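Local coordinates for DotU family type IV/VI secretion system protein (Acinetobacter baumannii, PDB 6Y4R) that forms the cytoplasmic domain of TssL, a DotU-family protein that probably helps build the membrane complex of the type VI secretion system, which exports effectors, at residues A1-D6 and A121-H126. Numbering follows the deposited sequence.
Sequences AINLID and ALEVFH
Ile5 and Val124 form the apolar centre of this contact, where the chain start meets helix 119-130. Their CA atoms are 5.7 Å apart. The two side chains run alongside each other, pointing opposite ways. Ile5 has CG1 anti to its carbonyl carbon (chi1 -74°), and this branch reaches the backbone of the other helix. Ile5 CD1 lies 3.6 Å from Val124 CA, and it also touches the Glu123 carbonyl oxygen. One methyl of Val124 serves two neighbours: CG2 is 3.8 Å from Ile5 CD1 and 3.8 Å from Leu4 CB. Leu4 extends the apolar surface with CD1, which comes 4.1 Å from Ala121 N. Leu4 and Ala121 both also touch Asp54 of helix 52-71.

The polar part has no clear hydrogen bond across the segments. Asn3 and Glu123 meet through their terminal groups, with amide and carboxylate planes 57° apart. Asn3 OD1 and Glu123 OE1 are 3.1 Å apart, but both are acceptors and form no bond. Asn3 is poorly ordered, so this detail is uncertain. Glu123 also makes a weak, long ion pair with Lys160.

Within segment 1-6, Asn3 is the N-cap of helix 4-7. Its OD1 accepts a weak hydrogen bond from Leu4 N, 2.6 Å away. Asp6 OD2 accepts a weak hydrogen bond from Asn3 N, one half of a capping box.

Helix 119-130 also packs on helices 100-114 and 143-159 through Leu122. The arrangement is a capped N-terminal helical turn laid against a core helix of the all-helical DotU-family fold.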
loop_
_atom_site.group_PDB
_atom_site.type_symbol
_atom_site.label_atom_id
_atom_site.label_comp_id
_atom_site.label_asym_id
_atom_site.label_seq_id
_atom_site.Cartn_x
_atom_site.Cartn_y
_atom_site.Cartn_z
ATOM N N ALA A 1 -15.400 -1.606 -15.204
ATOM C CA ALA A 1 -15.054 -2.947 -14.731
ATOM C C ALA A 1 -13.595 -3.041 -14.305
ATOM O O ALA A 1 -13.202 -3.964 -13.593
ATOM C CB ALA A 1 -15.343 -3.974 -15.801
ATOM N N ILE A 2 -12.783 -2.097 -14.779
ATOM C CA ILE A 2 -11.413 -1.988 -14.307
ATOM C C ILE A 2 -11.426 -1.385 -12.911
ATOM O O ILE A 2 -12.168 -0.431 -12.633
ATOM C CB ILE A 2 -10.574 -1.151 -15.286
ATOM C CG1 ILE A 2 -10.316 -1.944 -16.567
ATOM C CG2 ILE A 2 -9.255 -0.710 -14.643
ATOM C CD1 ILE A 2 -9.358 -3.107 -16.377
ATOM N N ASN A 3 -10.622 -1.957 -12.020
ATOM C CA ASN A 3 -10.605 -1.616 -10.604
ATOM C C ASN A 3 -9.293 -0.905 -10.268
ATOM O O ASN A 3 -8.329 -0.940 -11.038
ATOM C CB ASN A 3 -10.826 -2.907 -9.788
ATOM C CG ASN A 3 -10.664 -2.731 -8.281
ATOM O OD1 ASN A 3 -10.903 -1.655 -7.710
ATOM N ND2 ASN A 3 -10.298 -3.832 -7.621
ATOM N N LEU A 4 -9.259 -0.273 -9.091
ATOM C CA LEU A 4 -8.042 0.398 -8.641
ATOM C C LEU A 4 -6.963 -0.621 -8.287
ATOM O O LEU A 4 -5.769 -0.314 -8.365
ATOM C CB LEU A 4 -8.350 1.297 -7.441
ATOM C CG LEU A 4 -9.005 2.680 -7.639
ATOM C CD1 LEU A 4 -9.053 3.421 -6.315
ATOM C CD2 LEU A 4 -8.309 3.533 -8.698
ATOM N N ILE A 5 -7.365 -1.831 -7.891
ATOM C CA ILE A 5 -6.413 -2.921 -7.705
ATOM C C ILE A 5 -5.762 -3.291 -9.034
ATOM O O ILE A 5 -4.568 -3.600 -9.085
ATOM C CB ILE A 5 -7.119 -4.134 -7.060
ATOM C CG1 ILE A 5 -7.407 -3.887 -5.588
ATOM C CG2 ILE A 5 -6.286 -5.391 -7.176
ATOM C CD1 ILE A 5 -6.124 -3.829 -4.794
ATOM N N ASP A 6 -6.534 -3.263 -10.133
ATOM C CA ASP A 6 -6.002 -3.604 -11.453
ATOM C C ASP A 6 -5.067 -2.527 -12.015
ATOM O O ASP A 6 -4.122 -2.858 -12.751
ATOM C CB ASP A 6 -7.146 -3.892 -12.438
ATOM C CG ASP A 6 -8.051 -5.051 -11.989
ATOM O OD1 ASP A 6 -7.526 -6.053 -11.448
ATOM O OD2 ASP A 6 -9.278 -4.987 -12.231
ATOM N N ALA A 121 -11.567 2.228 -3.344
ATOM C CA ALA A 121 -10.465 2.515 -2.431
ATOM C C ALA A 121 -10.325 1.429 -1.371
ATOM O O ALA A 121 -9.208 1.021 -1.035
ATOM C CB ALA A 121 -10.677 3.869 -1.749
ATOM N N LEU A 122 -11.447 0.910 -0.870
ATOM C CA LEU A 122 -11.369 -0.007 0.265
ATOM C C LEU A 122 -10.831 -1.366 -0.154
ATOM O O LEU A 122 -10.183 -2.042 0.650
ATOM C CB LEU A 122 -12.732 -0.096 0.970
ATOM C CG LEU A 122 -13.004 -1.139 2.056
ATOM C CD1 LEU A 122 -12.319 -0.707 3.342
ATOM C CD2 LEU A 122 -14.485 -1.234 2.284
ATOM N N GLU A 123 -11.048 -1.760 -1.412
ATOM C CA GLU A 123 -10.447 -2.984 -1.944
ATOM C C GLU A 123 -8.919 -2.911 -1.965
ATOM O O GLU A 123 -8.242 -3.930 -1.787
ATOM C CB GLU A 123 -10.967 -3.227 -3.356
ATOM C CG GLU A 123 -12.189 -4.119 -3.472
ATOM C CD GLU A 123 -12.957 -3.865 -4.761
ATOM O OE1 GLU A 123 -12.576 -2.919 -5.474
ATOM O OE2 GLU A 123 -13.859 -4.665 -5.129
ATOM N N VAL A 124 -8.368 -1.719 -2.218
ATOM C CA VAL A 124 -6.920 -1.492 -2.169
ATOM C C VAL A 124 -6.400 -1.617 -0.735
ATOM O O VAL A 124 -5.380 -2.274 -0.486
ATOM C CB VAL A 124 -6.568 -0.122 -2.797
ATOM C CG1 VAL A 124 -5.134 0.278 -2.506
ATOM C CG2 VAL A 124 -6.790 -0.139 -4.308
ATOM N N PHE A 125 -7.074 -0.970 0.231
ATOM C CA PHE A 125 -6.587 -1.045 1.608
ATOM C C PHE A 125 -6.643 -2.462 2.158
ATOM O O PHE A 125 -5.776 -2.842 2.953
ATOM C CB PHE A 125 -7.375 -0.125 2.529
ATOM C CG PHE A 125 -6.860 1.290 2.574
ATOM C CD1 PHE A 125 -6.907 2.098 1.459
ATOM C CD2 PHE A 125 -6.314 1.809 3.744
ATOM C CE1 PHE A 125 -6.437 3.405 1.520
ATOM C CE2 PHE A 125 -5.836 3.097 3.792
ATOM C CZ PHE A 125 -5.904 3.894 2.683
ATOM N N HIS A 126 -7.655 -3.250 1.763
ATOM C CA HIS A 126 -7.711 -4.663 2.146
ATOM C C HIS A 126 -6.573 -5.453 1.513
ATOM O O HIS A 126 -5.938 -6.284 2.176
ATOM C CB HIS A 126 -9.068 -5.248 1.739
ATOM C CG HIS A 126 -9.193 -6.730 1.933
ATOM N ND1 HIS A 126 -9.243 -7.611 0.876
ATOM C CD2 HIS A 126 -9.326 -7.482 3.054
ATOM C CE1 HIS A 126 -9.385 -8.845 1.338
ATOM N NE2 HIS A 126 -9.432 -8.796 2.658
#